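Local coordinates for probable protein phosphatase 2C 50 (Oryza sativa subsp. japonica, PDB 5ZCG), which probably catalyses the metal-dependent removal of phosphate from phosphoserine and phosphothreonine side chains of proteins, as a member of the PP2C phosphatase family, at residues 11-16 / 310-315; 144-149 / 215-220. The protein carries 5 engineered substitutions. All blocks are in the same frame, centred on the assembly; numbering follows the deposited sequence.

Contact 1 (11-16 / 310-315). With MG (magnesium ion), chain E.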
ATOM      1  N   GLY A  11       3.328   7.762 -15.715  1.00 33.05           N
ATOM      2  CA  GLY A  11       4.650   8.369 -15.751  1.00 40.50           C
ATOM      3  C   GLY A  11       5.663   7.458 -16.415  1.00 39.41           C
ATOM      4  O   GLY A  11       5.375   6.788 -17.413  1.00 40.62           O
ATOM      5  N   ARG A  12       6.869   7.429 -15.858  1.00 40.07           N
ATOM      6  CA  ARG A  12       7.898   6.558 -16.413  1.00 45.12           C
ATOM      7  C   ARG A  12       7.799   5.133 -15.892  1.00 45.95           C
ATOM      8  O   ARG A  12       8.635   4.300 -16.256  1.00 44.59           O
ATOM      9  CB  ARG A  12       9.299   7.116 -16.135  1.00 47.87           C
ATOM     10  CG  ARG A  12       9.408   8.030 -14.934  1.00 50.84           C
ATOM     11  CD  ARG A  12      10.790   8.663 -14.847  1.00 51.98           C
ATOM     12  NE  ARG A  12      11.115   9.447 -16.033  1.00 53.37           N
ATOM     13  CZ  ARG A  12      11.098  10.775 -16.085  1.00 56.65           C
ATOM     14  NH1 ARG A  12      10.765  11.486 -15.014  1.00 55.29           N
ATOM     15  NH2 ARG A  12      11.415  11.395 -17.213  1.00 60.86           N
ATOM     16  N   SER A  13       6.789   4.828 -15.080  1.00 45.89           N
ATOM     17  CA  SER A  13       6.582   3.466 -14.625  1.00 43.25           C
ATOM     18  C   SER A  13       5.825   2.677 -15.687  1.00 41.53           C
ATOM     19  O   SER A  13       5.070   3.237 -16.488  1.00 38.69           O
ATOM     20  CB  SER A  13       5.817   3.446 -13.299  1.00 42.46           C
ATOM     21  OG  SER A  13       6.666   3.807 -12.222  1.00 42.59           O
ATOM     22  N   ALA A  14       6.031   1.360 -15.679  1.00 48.15           N
ATOM     23  CA  ALA A  14       5.462   0.501 -16.712  1.00 53.31           C
ATOM     24  C   ALA A  14       3.936   0.533 -16.679  1.00 54.74           C
ATOM     25  O   ALA A  14       3.287   0.887 -17.669  1.00 53.50           O
ATOM     26  CB  ALA A  14       5.976  -0.929 -16.541  1.00 57.62           C
ATOM     27  N   GLU A  15       3.340   0.154 -15.550  1.00 54.03           N
ATOM     28  CA  GLU A  15       1.891   0.120 -15.419  1.00 54.36           C
ATOM     29  C   GLU A  15       1.405   1.125 -14.380  1.00 44.51           C
ATOM     30  O   GLU A  15       2.140   1.539 -13.478  1.00 40.78           O
ATOM     31  CB  GLU A  15       1.402  -1.291 -15.074  1.00 61.38           C
ATOM     32  CG  GLU A  15       1.274  -2.174 -16.309  1.00 69.68           C
ATOM     33  CD  GLU A  15       2.051  -3.468 -16.200  1.00 75.47           C
ATOM     34  OE1 GLU A  15       2.405  -4.031 -17.257  1.00 79.05           O
ATOM     35  OE2 GLU A  15       2.289  -3.934 -15.065  1.00 78.39           O
ATOM     36  N   MET A  16       0.135   1.495 -14.516  1.00 39.09           N
ATOM     37  CA  MET A  16      -0.509   2.452 -13.628  1.00 39.45           C
ATOM     38  C   MET A  16      -1.144   1.728 -12.446  1.00 33.68           C
ATOM     39  O   MET A  16      -2.000   0.854 -12.631  1.00 32.51           O
ATOM     40  CB  MET A  16      -1.573   3.246 -14.383  1.00 39.29           C
ATOM     41  CG  MET A  16      -2.332   4.219 -13.514  1.00 36.16           C
ATOM     42  SD  MET A  16      -1.224   5.391 -12.718  1.00 36.56           S
ATOM     43  CE  MET A  16      -2.237   6.874 -12.753  1.00 35.70           C
ATOM     44  N   GLU A 310      10.047   9.092 -10.688  1.00 35.35           N
ATOM     45  CA  GLU A 310      10.008   7.771 -11.304  1.00 42.23           C
ATOM     46  C   GLU A 310       8.619   7.141 -11.285  1.00 42.37           C
ATOM     47  O   GLU A 310       8.345   6.242 -12.090  1.00 44.79           O
ATOM     48  CB  GLU A 310      10.972   6.827 -10.573  1.00 48.18           C
ATOM     49  CG  GLU A 310      12.454   6.968 -10.918  1.00 54.27           C
ATOM     50  CD  GLU A 310      12.737   7.003 -12.409  1.00 57.01           C
ATOM     51  OE1 GLU A 310      12.216   6.137 -13.144  1.00 59.08           O
ATOM     52  OE2 GLU A 310      13.505   7.884 -12.843  1.00 57.92           O
ATOM     53  N   ASP A 311       7.744   7.583 -10.393  1.00 39.10           N
ATOM     54  CA  ASP A 311       6.554   6.834 -10.020  1.00 34.69           C
ATOM     55  C   ASP A 311       5.321   7.267 -10.809  1.00 32.43           C
ATOM     56  O   ASP A 311       5.327   8.240 -11.572  1.00 30.20           O
ATOM     57  CB  ASP A 311       6.290   7.013  -8.525  1.00 36.32           C
ATOM     58  CG  ASP A 311       5.541   5.860  -7.916  1.00 32.94           C
ATOM     59  OD1 ASP A 311       4.981   5.027  -8.661  1.00 33.44           O
ATOM     60  OD2 ASP A 311       5.500   5.797  -6.676  1.00 33.44           O
ATOM     61  N   ASN A 312       4.239   6.515 -10.607  1.00 29.87           N
ATOM     62  CA  ASN A 312       2.924   7.021 -10.962  1.00 30.31           C
ATOM     63  C   ASN A 312       2.701   8.338 -10.231  1.00 27.79           C
ATOM     64  O   ASN A 312       3.174   8.537  -9.108  1.00 25.40           O
ATOM     65  CB  ASN A 312       1.823   6.029 -10.567  1.00 31.23           C
ATOM     66  CG  ASN A 312       2.043   4.631 -11.124  1.00 32.33           C
ATOM     67  OD1 ASN A 312       1.529   3.652 -10.577  1.00 30.79           O
ATOM     68  ND2 ASN A 312       2.787   4.530 -12.220  1.00 29.24           N
ATOM     69  N   ILE A 313       1.988   9.251 -10.878  1.00 26.58           N
ATOM     70  CA  ILE A 313       1.697  10.558 -10.309  1.00 29.23           C
ATOM     71  C   ILE A 313       0.197  10.784 -10.400  1.00 31.64           C
ATOM     72  O   ILE A 313      -0.385  10.669 -11.482  1.00 34.05           O
ATOM     73  CB  ILE A 313       2.454  11.690 -11.030  1.00 32.86           C
ATOM     74  CG1 ILE A 313       3.964  11.415 -11.053  1.00 31.50           C
ATOM     75  CG2 ILE A 313       2.163  13.025 -10.354  1.00 25.76           C
ATOM     76  CD1 ILE A 313       4.713  12.189 -12.141  1.00 37.40           C
ATOM     77  N   THR A 314      -0.426  11.102  -9.270  1.00 30.36           N
ATOM     78  CA  THR A 314      -1.846  11.421  -9.240  1.00 30.21           C
ATOM     79  C   THR A 314      -2.035  12.645  -8.364  1.00 31.17           C
ATOM     80  O   THR A 314      -1.532  12.690  -7.239  1.00 30.02           O
ATOM     81  CB  THR A 314      -2.677  10.245  -8.725  1.00 31.96           C
ATOM     82  OG1 THR A 314      -2.643   9.201  -9.702  1.00 34.54           O
ATOM     83  CG2 THR A 314      -4.128  10.663  -8.502  1.00 35.21           C
ATOM     84  N   VAL A 315      -2.727  13.646  -8.899  1.00 34.65           N
ATOM     85  CA  VAL A 315      -2.916  14.927  -8.233  1.00 34.15           C
ATOM     86  C   VAL A 315      -4.375  15.329  -8.376  1.00 34.18           C
ATOM     87  O   VAL A 315      -4.905  15.393  -9.491  1.00 34.05           O
ATOM     88  CB  VAL A 315      -2.002  16.023  -8.826  1.00 34.21           C
ATOM     89  CG1 VAL A 315      -2.162  17.327  -8.058  1.00 30.15           C
ATOM     90  CG2 VAL A 315      -0.525  15.573  -8.845  1.00 30.95           C
TER
HETATM   91 MG    MG E 401       3.736   6.024  -5.459  1.00 24.70          MG
HETATM   92  O   HOH W   1       6.824   9.184 -13.718  1.00 31.22           O
HETATM   93  O   HOH W   2       2.506   7.152  -6.758  1.00 27.11           O
HETATM   94  O   HOH W   3       4.855   4.963  -4.344  1.00 29.30           O
HETATM   95  O   HOH W   4       3.657   4.235  -6.467  1.00 29.73           O
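The side-chain amide of N312 is wedged into the loop 11-16, and here the packing is tight. Its ND2 lies 3.4 Å from S13 CB and sends a weak hydrogen bond of 3.3 Å to E15 O (N-H...O 151°), while R10 O takes a further bond from the same nitrogen. At the other end of the amide OD1 accepts from the backbone of E17, which helps keep the group from turning. M16 closes over it: with CG anti to the backbone N (chi1 177°) and the chain bent beyond, SD comes within 3.7 Å of N312 CG, and CE goes on to T314, whose hydroxyl is bonded to D18. In the PP2C fold this loop links strand 3-9 to strand 18-28, and thus one sheet of the β-sandwich to the other, beside the metal centre. D311 binds magnesium through OD2 at 2.2 Å, sharing the ion with D61 and D249. The backbone N of N312 meets the other oxygen of D311 on its anti side, 34° out of the carboxylate plane, which is likely to limit how far the metal-binding carboxylate can turn. S13 OG donates to E310 O at 3.0 Å, the hydroxyl tilted from the carbonyl plane, and one water joins R12 N to D311 O. The solvent side is looser. R12 and E310 cross at about a right angle, OE1 lying 3.4 Å from R12 CD. R12 NE stays 4.3 Å from E310 OE2, and because that oxygen stands well out of the guanidinium plane no N-H is directed at it; NH1 bonds to the carbonyls of L305 and S309.

Contact 2 (144-149 / 215-220); sequences STAVVA and RSIGDR
S144 meets I217 as an antiparallel hydrogen-bonded pair. The bond from I217 N to S144 O measures 2.9 Å and is nearly straight (N-H...O 168°), whereas the return bond from S144 N to I217 O is more bent, at 137°. S216 adds its CB, 3.4 Å from the same S144 carbonyl oxygen. The S144 hydroxyl turns back along its own strand, its OG reaching a lone pair of T145 O at 2.6 Å. T145 itself faces away from 215-220, and its OG1 bonds to S164 and to the backbone of D61, a magnesium ligand. At A146 the methyl meets the end of I217, CB to CD1 4.0 Å; the isoleucine reaches there because CG1 lies beside the backbone N (chi1 -63°) and the chain then runs out extended. Helix 67-91 covers this side, with V68 and A69 on S144, I76 on A146 and C72 on I217. Beyond the pair, S216 OG donates to D219 OD2 on its anti side, at 2.5 Å, and H63 NE2 bonds to the same oxygen. Putting an alanine at S216 would probably leave D219 held less firmly, its carboxylate freer to turn against H63. Through the S144-I217 pair the short strand 217-218 is added to the sheet alongside strand 143-151, beneath the helical layer, in the layered α-β-β-α sandwich of PP2C phosphatases.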
ATOM      1  N   SER A 144      -2.495  -0.585  -0.795  1.00 27.07           N
ATOM      2  CA  SER A 144      -2.670   0.763  -1.306  1.00 27.38           C
ATOM      3  C   SER A 144      -2.644   1.748  -0.150  1.00 27.63           C
ATOM      4  O   SER A 144      -3.011   1.412   0.979  1.00 26.73           O
ATOM      5  CB  SER A 144      -3.981   0.900  -2.086  1.00 26.94           C
ATOM      6  OG  SER A 144      -4.218   2.254  -2.431  1.00 27.45           O
ATOM      7  N   THR A 145      -2.175   2.959  -0.439  1.00 24.73           N
ATOM      8  CA  THR A 145      -2.434   4.063   0.462  1.00 21.86           C
ATOM      9  C   THR A 145      -3.869   4.528   0.282  1.00 24.40           C
ATOM     10  O   THR A 145      -4.570   4.125  -0.652  1.00 25.41           O
ATOM     11  CB  THR A 145      -1.490   5.231   0.202  1.00 25.10           C
ATOM     12  OG1 THR A 145      -1.955   5.977  -0.936  1.00 28.26           O
ATOM     13  CG2 THR A 145      -0.095   4.725  -0.077  1.00 22.55           C
ATOM     14  N   ALA A 146      -4.306   5.390   1.191  1.00 22.72           N
ATOM     15  CA  ALA A 146      -5.633   5.983   1.104  1.00 26.25           C
ATOM     16  C   ALA A 146      -5.552   7.331   1.798  1.00 26.49           C
ATOM     17  O   ALA A 146      -5.425   7.386   3.023  1.00 29.32           O
ATOM     18  CB  ALA A 146      -6.692   5.088   1.751  1.00 19.81           C
ATOM     19  N   VAL A 147      -5.605   8.413   1.032  1.00 25.30           N
ATOM     20  CA  VAL A 147      -5.735   9.742   1.608  1.00 27.32           C
ATOM     21  C   VAL A 147      -7.046  10.312   1.090  1.00 29.23           C
ATOM     22  O   VAL A 147      -7.248  10.422  -0.126  1.00 32.26           O
ATOM     23  CB  VAL A 147      -4.527  10.649   1.285  1.00 32.03           C
ATOM     24  CG1 VAL A 147      -4.292  10.784  -0.215  1.00 26.49           C
ATOM     25  CG2 VAL A 147      -4.684  12.013   1.944  1.00 35.01           C
ATOM     26  N   VAL A 148      -7.971  10.595   2.004  1.00 28.70           N
ATOM     27  CA  VAL A 148      -9.292  11.056   1.608  1.00 27.67           C
ATOM     28  C   VAL A 148      -9.612  12.349   2.340  1.00 27.01           C
ATOM     29  O   VAL A 148      -9.183  12.579   3.476  1.00 28.19           O
ATOM     30  CB  VAL A 148     -10.393   9.990   1.850  1.00 28.65           C
ATOM     31  CG1 VAL A 148      -9.934   8.611   1.358  1.00 24.92           C
ATOM     32  CG2 VAL A 148     -10.805   9.943   3.310  1.00 33.52           C
ATOM     33  N   ALA A 149     -10.365  13.199   1.655  1.00 26.59           N
ATOM     34  CA  ALA A 149     -10.820  14.479   2.168  1.00 32.87           C
ATOM     35  C   ALA A 149     -12.318  14.573   1.930  1.00 30.79           C
ATOM     36  O   ALA A 149     -12.779  14.549   0.783  1.00 31.00           O
ATOM     37  CB  ALA A 149     -10.089  15.640   1.491  1.00 35.95           C
ATOM     38  N   ARG A 215       1.611   2.015   7.409  1.00 30.27           N
ATOM     39  CA  ARG A 215       0.171   1.814   7.360  1.00 28.51           C
ATOM     40  C   ARG A 215      -0.269   1.758   5.908  1.00 28.16           C
ATOM     41  O   ARG A 215       0.292   2.454   5.055  1.00 30.14           O
ATOM     42  CB  ARG A 215      -0.594   2.929   8.090  1.00 26.30           C
ATOM     43  CG  ARG A 215      -0.084   3.208   9.490  1.00 28.61           C
ATOM     44  CD  ARG A 215      -1.139   3.836  10.368  1.00 29.11           C
ATOM     45  NE  ARG A 215      -0.543   4.350  11.595  1.00 31.14           N
ATOM     46  CZ  ARG A 215      -1.193   5.069  12.500  1.00 33.86           C
ATOM     47  NH1 ARG A 215      -2.476   5.365  12.317  1.00 35.37           N
ATOM     48  NH2 ARG A 215      -0.561   5.495  13.586  1.00 32.28           N
ATOM     49  N   SER A 216      -1.270   0.930   5.638  1.00 28.47           N
ATOM     50  CA  SER A 216      -1.855   0.804   4.308  1.00 33.52           C
ATOM     51  C   SER A 216      -3.147   0.010   4.427  1.00 31.38           C
ATOM     52  O   SER A 216      -3.475  -0.529   5.488  1.00 28.92           O
ATOM     53  CB  SER A 216      -0.894   0.124   3.326  1.00 35.05           C
ATOM     54  OG  SER A 216      -1.156  -1.264   3.247  1.00 36.29           O
ATOM     55  N   ILE A 217      -3.882  -0.043   3.321  1.00 26.72           N
ATOM     56  CA  ILE A 217      -5.017  -0.942   3.157  1.00 28.12           C
ATOM     57  C   ILE A 217      -4.536  -2.149   2.366  1.00 25.88           C
ATOM     58  O   ILE A 217      -3.904  -1.995   1.316  1.00 26.58           O
ATOM     59  CB  ILE A 217      -6.190  -0.243   2.444  1.00 30.33           C
ATOM     60  CG1 ILE A 217      -6.712   0.921   3.291  1.00 32.95           C
ATOM     61  CG2 ILE A 217      -7.303  -1.244   2.134  1.00 25.26           C
ATOM     62  CD1 ILE A 217      -8.006   1.508   2.786  1.00 38.40           C
ATOM     63  N   GLY A 218      -4.823  -3.348   2.865  1.00 24.88           N
ATOM     64  CA  GLY A 218      -4.333  -4.554   2.225  1.00 26.31           C
ATOM     65  C   GLY A 218      -3.061  -5.036   2.893  1.00 27.95           C
ATOM     66  O   GLY A 218      -2.914  -4.873   4.107  1.00 27.83           O
ATOM     67  N   ASP A 219      -2.133  -5.607   2.122  1.00 30.30           N
ATOM     68  CA  ASP A 219      -0.843  -6.069   2.645  1.00 31.32           C
ATOM     69  C   ASP A 219      -1.025  -6.965   3.872  1.00 32.16           C
ATOM     70  O   ASP A 219      -0.350  -6.803   4.893  1.00 32.39           O
ATOM     71  CB  ASP A 219       0.066  -4.886   2.990  1.00 35.25           C
ATOM     72  CG  ASP A 219       0.432  -4.052   1.779  1.00 36.09           C
ATOM     73  OD1 ASP A 219       0.841  -4.633   0.755  1.00 33.84           O
ATOM     74  OD2 ASP A 219       0.312  -2.809   1.855  1.00 35.12           O
ATOM     75  N   ARG A 220      -1.952  -7.921   3.777  1.00 30.01           N
ATOM     76  CA  ARG A 220      -2.215  -8.772   4.935  1.00 30.75           C
ATOM     77  C   ARG A 220      -1.022  -9.643   5.309  1.00 34.55           C
ATOM     78  O   ARG A 220      -0.995 -10.165   6.429  1.00 37.01           O
ATOM     79  CB  ARG A 220      -3.451  -9.645   4.706  1.00 28.06           C
ATOM     80  CG  ARG A 220      -3.364 -10.657   3.573  1.00 31.87           C
ATOM     81  CD  ARG A 220      -4.749 -11.250   3.299  1.00 36.05           C
ATOM     82  NE  ARG A 220      -4.775 -12.187   2.175  1.00 34.63           N
ATOM     83  CZ  ARG A 220      -5.130 -11.869   0.933  1.00 34.86           C
ATOM     84  NH1 ARG A 220      -5.484 -10.626   0.627  1.00 31.58           N
ATOM     85  NH2 ARG A 220      -5.126 -12.798  -0.012  1.00 35.91           N
TER

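In the fold
From the N terminus the chain leaves strand 3-9 and enters the loop 11-16, whose partner, 310-315, comes almost 300 residues later; contact 1 therefore closes nearly the whole domain. Contact 2 falls entirely within that span: strand 143-151 is met by 215-220 after a much shorter excursion, so the two closures nest and do not cross. Contact 1 belongs to the end of the sheet holding strands 3-9 and 313-319, contact 2 to the other sheet of the sandwich. Their centres lie about 18 Å apart, and they do not touch. D61 relates them: it shares a magnesium with D311 of contact 1, and its backbone pairs with T145 of contact 2.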